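Local coordinates for uncharacterized protein (Staphylococcus aureus, PDB 4YBV) that adopts the hot dog fold of a thioesterase and so probably hydrolyses acyl thioesters, at residues A[16-21]-A[57-62]; A[22-27]-A[87-92]; A[76-81]-A[114-119]. The protein carries 1 engineered substitution. All coordinates share one frame; numbering follows the deposited sequence.

How the interactions relate
All three interactions reach one antiparallel sheet. Interaction 1 is a surface contact: it joins the end of an outermost strand of the chain's sheet, 14-19, to the end of helix 42-60 through an amide pair, a water and a leucine methyl. Interactions 2 and 3 are partly buried strand pairings held by backbone hydrogen bonds. Interaction 2 binds strands 22-28 and 85-95 near the centre of the chain. Interaction 3 lies where strand 67-77 runs out beside strand 113-124, and other subunits meet it there. Interactions 1 and 2 touch, with Leu-60 CD1 packed 3.4 Å from Ile-92 CD1. Interactions 1 and 3 lie on opposite sides of the chain's centre, about 22 Å apart between centres.

Interaction 1: A[16-21]-A[57-62]; sequences DHQEDG and SANLID
The side-chain amides of Gln-18 and Asn-59 meet at the surface with their planes 56° apart. Gln-18 OE1 lies in the amide plane of Asn-59. On Gln-18 the same bond comes from above the carbonyl plane, 52° out of it. It is short, 2.6 Å from Asn-59 ND2 to Gln-18 OE1, and nearly straight. Farther back on the strand, the His-17 ring has Glu-19 N over one face, toward the rim. At its edge, His-17 NE2 donates to Glu-19 OE1 in the ring plane, at 2.7 Å.

Asn-59 ND2 also donates to a water, at 2.7 Å. That water lies 3.0 Å from Glu-19 O, so one nitrogen serves both a side chain and a route to the strand backbone. The Gln-18 chain is extended beyond CG (chi2 175°), which carries OE1 out to the helix.

Leu-60 adds a methyl contact with the turn. Its CD2 sits 3.6 Å from Gly-21 N and 3.8 Å from Asp-20 CG. The same residue rests on His-100 and Trp-102 of strand 99-107. The contact ties the last turn of the long helix to the end of edge strand 14-19 and the turn that follows it. This fits the hot dog fold, where a sheet wraps round a central helix.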
loop_
_atom_site.group_PDB
_atom_site.type_symbol
_atom_site.label_atom_id
_atom_site.label_comp_id
_atom_site.label_asym_id
_atom_site.label_seq_id
_atom_site.Cartn_x
_atom_site.Cartn_y
_atom_site.Cartn_z
ATOM N N ASP A 16 2.320 25.083 8.797
ATOM C CA ASP A 16 2.560 25.530 10.158
ATOM C C ASP A 16 4.043 25.500 10.536
ATOM O O ASP A 16 4.480 26.310 11.363
ATOM C CB ASP A 16 1.735 24.699 11.124
ATOM C CG ASP A 16 0.257 24.844 10.862
ATOM O OD1 ASP A 16 -0.229 25.975 10.573
ATOM O OD2 ASP A 16 -0.412 23.815 10.872
ATOM N N HIS A 17 4.802 24.584 9.934
ATOM C CA HIS A 17 6.227 24.431 10.231
ATOM C C HIS A 17 6.905 23.572 9.182
ATOM O O HIS A 17 6.322 22.592 8.671
ATOM C CB HIS A 17 6.458 23.804 11.620
ATOM C CG HIS A 17 7.902 23.547 11.944
ATOM N ND1 HIS A 17 8.873 24.528 11.879
ATOM C CD2 HIS A 17 8.542 22.415 12.340
ATOM C CE1 HIS A 17 10.041 24.008 12.217
ATOM N NE2 HIS A 17 9.871 22.733 12.510
ATOM N N GLN A 18 8.149 23.943 8.896
ATOM C CA GLN A 18 9.018 23.242 7.968
ATOM C C GLN A 18 10.435 23.213 8.514
ATOM O O GLN A 18 10.943 24.247 8.930
ATOM C CB GLN A 18 9.076 23.962 6.624
ATOM C CG GLN A 18 7.929 23.791 5.726
ATOM C CD GLN A 18 8.088 24.672 4.496
ATOM O OE1 GLN A 18 8.133 24.182 3.374
ATOM N NE2 GLN A 18 8.172 25.972 4.708
ATOM N N GLU A 19 11.086 22.070 8.469
ATOM C CA GLU A 19 12.546 22.021 8.625
ATOM C C GLU A 19 12.990 20.860 7.783
ATOM O O GLU A 19 12.160 20.110 7.317
ATOM C CB GLU A 19 12.975 21.868 10.086
ATOM C CG GLU A 19 12.137 20.885 10.911
ATOM C CD GLU A 19 12.618 20.762 12.359
ATOM O OE1 GLU A 19 11.842 21.057 13.308
ATOM O OE2 GLU A 19 13.781 20.367 12.525
ATOM N N ASP A 20 14.279 20.710 7.558
ATOM C CA ASP A 20 14.724 19.588 6.737
ATOM C C ASP A 20 14.182 18.262 7.293
ATOM O O ASP A 20 14.258 18.015 8.499
ATOM C CB ASP A 20 16.255 19.578 6.637
ATOM C CG ASP A 20 16.765 20.520 5.543
ATOM O OD1 ASP A 20 16.006 21.431 5.129
ATOM O OD2 ASP A 20 17.911 20.340 5.072
ATOM N N GLY A 21 13.560 17.454 6.421
ATOM C CA GLY A 21 12.974 16.180 6.819
ATOM C C GLY A 21 11.668 16.274 7.581
ATOM O O GLY A 21 11.174 15.271 8.132
ATOM N N SER A 57 10.116 16.946 0.144
ATOM C CA SER A 57 11.142 16.511 -0.770
ATOM C C SER A 57 11.659 17.697 -1.582
ATOM O O SER A 57 12.869 17.780 -1.860
ATOM C CB SER A 57 10.633 15.397 -1.686
ATOM O OG SER A 57 10.568 14.179 -0.976
ATOM N N ALA A 58 10.761 18.622 -1.943
ATOM C CA ALA A 58 11.167 19.836 -2.645
ATOM C C ALA A 58 12.147 20.658 -1.787
ATOM O O ALA A 58 13.132 21.170 -2.306
ATOM C CB ALA A 58 9.953 20.684 -3.018
ATOM N N ASN A 59 11.881 20.756 -0.484
ATOM C CA ASN A 59 12.779 21.450 0.445
ATOM C C ASN A 59 14.135 20.760 0.612
ATOM O O ASN A 59 15.106 21.414 0.981
ATOM C CB ASN A 59 12.134 21.599 1.832
ATOM C CG ASN A 59 11.034 22.621 1.847
ATOM O OD1 ASN A 59 10.992 23.480 0.967
ATOM N ND2 ASN A 59 10.123 22.549 2.852
ATOM N N LEU A 60 14.196 19.446 0.375
ATOM C CA LEU A 60 15.452 18.714 0.562
ATOM C C LEU A 60 16.357 18.629 -0.672
ATOM O O LEU A 60 17.496 18.173 -0.581
ATOM C CB LEU A 60 15.161 17.284 1.025
ATOM C CG LEU A 60 14.643 17.055 2.441
ATOM C CD1 LEU A 60 14.410 15.586 2.615
ATOM C CD2 LEU A 60 15.598 17.587 3.508
ATOM N N ILE A 61 15.856 19.025 -1.830
ATOM C CA ILE A 61 16.627 18.840 -3.047
ATOM C C ILE A 61 16.929 20.168 -3.722
ATOM O O ILE A 61 16.460 21.244 -3.285
ATOM C CB ILE A 61 15.897 17.920 -4.072
ATOM C CG1 ILE A 61 14.657 18.625 -4.620
ATOM C CG2 ILE A 61 15.547 16.559 -3.445
ATOM C CD1 ILE A 61 13.987 17.887 -5.735
ATOM N N ASP A 62 17.716 20.088 -4.792
ATOM C CA ASP A 62 18.025 21.282 -5.562
ATOM C C ASP A 62 16.984 21.541 -6.661
ATOM O O ASP A 62 17.027 20.955 -7.752
ATOM C CB ASP A 62 19.443 21.168 -6.136
ATOM C CG ASP A 62 19.967 22.480 -6.681
ATOM O OD1 ASP A 62 19.183 23.295 -7.211
ATOM O OD2 ASP A 62 21.190 22.723 -6.523
HETATM O O HOH W 1 10.558 20.807 4.832
#

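Interaction 2: A[22-27]-A[87-92]; sequences LVVISM and TATAEI
Val-23 and Ala-90 form one hydrogen-bonded pair of these antiparallel strands, and Ile-25 and Ala-88 form the next. Four backbone bonds close the two rings, among them Ala-90 N to Val-23 O at 2.8 Å. The strand axes run 165° apart. Between the rings, CA-H groups also lean on carbonyls, as Val-24 CA does on Ala-88 O at 3.3 Å.

The two faces of the pair differ. Val-23, Ile-25, Ala-88 and Ala-90 are buried. They hardly touch each other across the strands, for Val-23 CB and Ala-90 CB stand 4.4 Å apart. Their packing comes from elsewhere: Ile-25 lies on Ala-52 and Leu-55 of helix 42-60, and Ala-88 on Leu-48. Ala-88 also touches Ile-106, and Ala-90 touches Trp-102 and Ile-104, of strand 99-107.

The other face is mostly more exposed, yet its side chains fit more closely to each other. Val-24 CG1 meets Thr-87 CG2 at 3.5 Å. Leu-22 CD1 meets Thr-89 CG2 at 3.6 Å. Both threonines hold CG2 anti to the backbone N, which turns the methyl to the neighbouring strand. The exposed end of this face is at Glu-91, which covers little of the other strand and touches it through CG, 3.7 Å from Leu-22 CD1. At the buried end, Ser-26 OG is bonded to Asp-16 and Arg-85, while Ser-26 CB packs at 3.5 Å on Thr-87 OG1. The arrangement is that of the curved antiparallel sheet of the hot dog fold, with one face laid on the central helix.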
loop_
_atom_site.group_PDB
_atom_site.type_symbol
_atom_site.label_atom_id
_atom_site.label_comp_id
_atom_site.label_asym_id
_atom_site.label_seq_id
_atom_site.Cartn_x
_atom_site.Cartn_y
_atom_site.Cartn_z
ATOM N N LEU A 22 11.067 17.460 7.622
ATOM C CA LEU A 22 9.848 17.583 8.406
ATOM C C LEU A 22 8.942 18.665 7.842
ATOM O O LEU A 22 9.381 19.810 7.576
ATOM C CB LEU A 22 10.179 17.881 9.870
ATOM C CG LEU A 22 9.033 18.100 10.849
ATOM C CD1 LEU A 22 8.212 16.812 11.043
ATOM C CD2 LEU A 22 9.575 18.639 12.177
ATOM N N VAL A 23 7.681 18.298 7.626
ATOM C CA VAL A 23 6.681 19.273 7.197
ATOM C C VAL A 23 5.387 19.123 7.992
ATOM O O VAL A 23 4.851 18.036 8.151
ATOM C CB VAL A 23 6.381 19.145 5.692
ATOM C CG1 VAL A 23 5.308 20.154 5.285
ATOM C CG2 VAL A 23 7.638 19.384 4.903
ATOM N N VAL A 24 4.884 20.224 8.504
ATOM C CA VAL A 24 3.629 20.196 9.217
ATOM C C VAL A 24 2.696 21.132 8.451
ATOM O O VAL A 24 2.964 22.339 8.363
ATOM C CB VAL A 24 3.811 20.626 10.723
ATOM C CG1 VAL A 24 2.517 20.456 11.518
ATOM C CG2 VAL A 24 4.956 19.815 11.370
ATOM N N ILE A 25 1.634 20.569 7.869
ATOM C CA ILE A 25 0.595 21.357 7.157
ATOM C C ILE A 25 -0.782 21.058 7.669
ATOM O O ILE A 25 -1.106 19.907 7.897
ATOM C CB ILE A 25 0.527 21.032 5.654
ATOM C CG1 ILE A 25 1.883 20.767 5.082
ATOM C CG2 ILE A 25 -0.145 22.131 4.888
ATOM C CD1 ILE A 25 1.768 20.560 3.611
ATOM N N SER A 26 -1.630 22.061 7.782
ATOM C CA SER A 26 -2.971 21.829 8.288
ATOM C C SER A 26 -4.030 22.458 7.381
ATOM O O SER A 26 -3.710 23.236 6.463
ATOM C CB SER A 26 -3.116 22.386 9.727
ATOM O OG SER A 26 -2.813 23.762 9.769
ATOM N N MET A 27 -5.286 22.128 7.640
ATOM C CA MET A 27 -6.387 22.695 6.857
ATOM C C MET A 27 -7.664 22.543 7.631
ATOM O O MET A 27 -7.766 21.632 8.458
ATOM C CB MET A 27 -6.490 22.012 5.474
ATOM C CG MET A 27 -7.036 20.589 5.535
ATOM S SD MET A 27 -7.014 19.741 3.909
ATOM C CE MET A 27 -7.942 18.300 4.283
ATOM N N THR A 87 -4.300 18.203 10.865
ATOM C CA THR A 87 -2.894 18.504 10.736
ATOM C C THR A 87 -2.118 17.286 10.330
ATOM O O THR A 87 -2.188 16.221 10.948
ATOM C CB THR A 87 -2.314 19.035 12.081
ATOM O OG1 THR A 87 -3.090 20.154 12.487
ATOM C CG2 THR A 87 -0.867 19.449 11.873
ATOM N N ALA A 88 -1.357 17.455 9.275
ATOM C CA ALA A 88 -0.513 16.408 8.741
ATOM C C ALA A 88 0.940 16.687 9.112
ATOM O O ALA A 88 1.447 17.751 8.780
ATOM C CB ALA A 88 -0.652 16.363 7.263
ATOM N N THR A 89 1.601 15.706 9.727
ATOM C CA THR A 89 3.036 15.752 9.999
ATOM C C THR A 89 3.756 14.722 9.160
ATOM O O THR A 89 3.556 13.505 9.316
ATOM C CB THR A 89 3.363 15.515 11.514
ATOM O OG1 THR A 89 2.628 16.439 12.299
ATOM C CG2 THR A 89 4.837 15.722 11.805
ATOM N N ALA A 90 4.549 15.215 8.219
ATOM C CA ALA A 90 5.348 14.379 7.365
ATOM C C ALA A 90 6.790 14.350 7.912
ATOM O O ALA A 90 7.411 15.392 8.042
ATOM C CB ALA A 90 5.335 14.888 5.934
ATOM N N GLU A 91 7.310 13.162 8.204
ATOM C CA GLU A 91 8.718 13.035 8.613
ATOM C C GLU A 91 9.416 12.085 7.660
ATOM O O GLU A 91 8.890 11.004 7.374
ATOM C CB GLU A 91 8.839 12.522 10.054
ATOM C CG GLU A 91 7.827 13.104 11.041
ATOM C CD GLU A 91 7.841 12.385 12.399
ATOM O OE1 GLU A 91 8.857 11.726 12.707
ATOM O OE2 GLU A 91 6.836 12.477 13.147
ATOM N N ILE A 92 10.583 12.468 7.146
ATOM C CA ILE A 92 11.268 11.601 6.199
ATOM C C ILE A 92 11.811 10.327 6.885
ATOM O O ILE A 92 12.241 10.357 8.036
ATOM C CB ILE A 92 12.400 12.342 5.470
ATOM C CG1 ILE A 92 12.828 11.541 4.256
ATOM C CG2 ILE A 92 13.598 12.666 6.469
ATOM C CD1 ILE A 92 13.539 12.309 3.220
#

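Interaction 3: A[76-81]-A[114-119]; sequences NHIHSA and ITVMRG
Asn-76 and Val-116 form an antiparallel hydrogen-bonded pair, Asn-76 N to Val-116 O and Val-116 N to Asn-76 O, both 2.9 Å. Ile-78 N then donates to Ile-114 O at 2.8 Å from above the carbonyl plane. This is the edge of the hot dog sheet within one chain, where strand 67-77 ends and peels off strand 113-124. Ile-114 and Thr-115 both face Ile-106 on the far side, which makes a classic beta bulge there.

His-77 and Thr-115 point the same way, side by side. Thr-115 OG1 lies at the edge of the imidazole, near its plane, 3.5 Å from His-77 ND1. The hydrogen bonds of these groups go elsewhere: His-77 NE2 to Glu-50 of the third subunit, Thr-115 OG1 to Ser-45 of its own chain. The ring is thus held from its outer nitrogen.

On the other face, Val-116 CG1 touches Asn-76 CB at 3.6 Å. The methyl stands between the backbone N and the carbonyl carbon (chi1 55°), which turns it toward that neighbour. The Asn-76 amide reaches out of the chain and binds Arg-118 and Thr-120 of the second subunit. Its backbone also pairs with a strand of the third subunit, so the sheet runs on across that interface.

Beyond the paired part, Ile-114 fills the bend of 79-81. Its CG2 lies 3.4 Å from His-79 O. Its CD1 lies 4.2 Å from Ala-81 CB and comes within 3.1 Å of Ser-80 O.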
loop_
_atom_site.group_PDB
_atom_site.type_symbol
_atom_site.label_atom_id
_atom_site.label_comp_id
_atom_site.label_asym_id
_atom_site.label_seq_id
_atom_site.Cartn_x
_atom_site.Cartn_y
_atom_site.Cartn_z
ATOM N N ASN A 76 -3.987 4.341 5.680
ATOM C CA ASN A 76 -5.000 3.739 6.535
ATOM C C ASN A 76 -5.806 4.848 7.137
ATOM O O ASN A 76 -5.259 5.779 7.760
ATOM C CB ASN A 76 -4.419 2.902 7.696
ATOM C CG ASN A 76 -4.023 1.515 7.292
ATOM O OD1 ASN A 76 -2.941 1.316 6.727
ATOM N ND2 ASN A 76 -4.842 0.531 7.640
ATOM N N HIS A 77 -7.115 4.727 7.003
ATOM C CA HIS A 77 -8.057 5.639 7.618
ATOM C C HIS A 77 -8.412 5.092 9.009
ATOM O O HIS A 77 -8.716 3.900 9.133
ATOM C CB HIS A 77 -9.299 5.796 6.697
ATOM C CG HIS A 77 -8.981 6.418 5.355
ATOM N ND1 HIS A 77 -8.394 7.662 5.231
ATOM C CD2 HIS A 77 -9.177 5.969 4.092
ATOM C CE1 HIS A 77 -8.265 7.959 3.953
ATOM N NE2 HIS A 77 -8.722 6.942 3.238
ATOM N N ILE A 78 -8.362 5.947 10.036
ATOM C CA ILE A 78 -8.481 5.501 11.434
ATOM C C ILE A 78 -9.717 6.079 12.098
ATOM O O ILE A 78 -10.754 5.447 12.107
ATOM C CB ILE A 78 -7.251 5.891 12.303
ATOM C CG1 ILE A 78 -5.939 5.443 11.667
ATOM C CG2 ILE A 78 -7.370 5.319 13.729
ATOM C CD1 ILE A 78 -5.806 3.964 11.536
ATOM N N HIS A 79 -9.613 7.282 12.650
ATOM C CA HIS A 79 -10.776 7.988 13.175
ATOM C C HIS A 79 -11.273 8.983 12.153
ATOM O O HIS A 79 -10.682 9.143 11.102
ATOM C CB HIS A 79 -10.453 8.728 14.474
ATOM C CG HIS A 79 -10.187 7.824 15.639
ATOM N ND1 HIS A 79 -8.910 7.476 16.036
ATOM C CD2 HIS A 79 -11.032 7.201 16.497
ATOM C CE1 HIS A 79 -8.983 6.677 17.089
ATOM N NE2 HIS A 79 -10.258 6.498 17.389
ATOM N N SER A 80 -12.364 9.657 12.483
ATOM C CA SER A 80 -12.943 10.649 11.590
ATOM C C SER A 80 -12.775 12.033 12.173
ATOM O O SER A 80 -12.426 12.195 13.363
ATOM C CB SER A 80 -14.423 10.357 11.331
ATOM O OG SER A 80 -15.183 10.525 12.523
ATOM N N ALA A 81 -12.984 13.033 11.327
ATOM C CA ALA A 81 -12.983 14.424 11.760
ATOM C C ALA A 81 -14.211 15.054 11.164
ATOM O O ALA A 81 -14.467 14.820 9.986
ATOM C CB ALA A 81 -11.732 15.146 11.288
ATOM N N ILE A 114 -6.312 10.382 12.306
ATOM C CA ILE A 114 -7.364 10.300 11.313
ATOM C C ILE A 114 -6.899 9.406 10.153
ATOM O O ILE A 114 -7.667 8.593 9.630
ATOM C CB ILE A 114 -7.735 11.712 10.803
ATOM C CG1 ILE A 114 -8.227 12.557 11.962
ATOM C CG2 ILE A 114 -8.836 11.652 9.796
ATOM C CD1 ILE A 114 -9.378 11.947 12.691
ATOM N N THR A 115 -5.634 9.585 9.771
ATOM C CA THR A 115 -5.030 8.865 8.628
ATOM C C THR A 115 -3.564 8.639 8.895
ATOM O O THR A 115 -2.885 9.555 9.343
ATOM C CB THR A 115 -5.138 9.665 7.306
ATOM O OG1 THR A 115 -6.515 9.997 7.070
ATOM C CG2 THR A 115 -4.647 8.853 6.114
ATOM N N VAL A 116 -3.043 7.479 8.563
ATOM C CA VAL A 116 -1.627 7.193 8.671
ATOM C C VAL A 116 -1.205 6.803 7.268
ATOM O O VAL A 116 -1.883 6.062 6.623
ATOM C CB VAL A 116 -1.285 6.161 9.725
ATOM C CG1 VAL A 116 -2.049 4.906 9.513
ATOM C CG2 VAL A 116 0.156 5.830 9.659
ATOM N N MET A 117 -0.116 7.359 6.789
ATOM C CA MET A 117 0.292 7.207 5.442
ATOM C C MET A 117 1.748 7.059 5.173
ATOM O O MET A 117 2.555 7.565 5.905
ATOM C CB MET A 117 0.025 8.543 4.745
ATOM C CG MET A 117 -1.272 8.809 4.085
ATOM S SD MET A 117 -1.466 10.409 3.261
ATOM C CE MET A 117 -0.562 10.277 1.771
ATOM N N ARG A 118 2.070 6.421 4.077
ATOM C CA ARG A 118 3.484 6.428 3.658
ATOM C C ARG A 118 3.503 6.890 2.219
ATOM O O ARG A 118 2.610 6.534 1.440
ATOM C CB ARG A 118 4.155 5.042 3.831
ATOM C CG ARG A 118 5.705 5.003 3.651
ATOM C CD ARG A 118 6.329 3.676 4.150
ATOM N NE ARG A 118 5.946 2.627 3.233
ATOM C CZ ARG A 118 5.023 1.698 3.475
ATOM N NH1 ARG A 118 4.426 1.626 4.658
ATOM N NH2 ARG A 118 4.705 0.842 2.519
ATOM N N GLY A 119 4.476 7.717 1.867
ATOM C CA GLY A 119 4.634 8.130 0.489
ATOM C C GLY A 119 6.023 7.984 -0.085
ATOM O O GLY A 119 7.022 8.200 0.582
#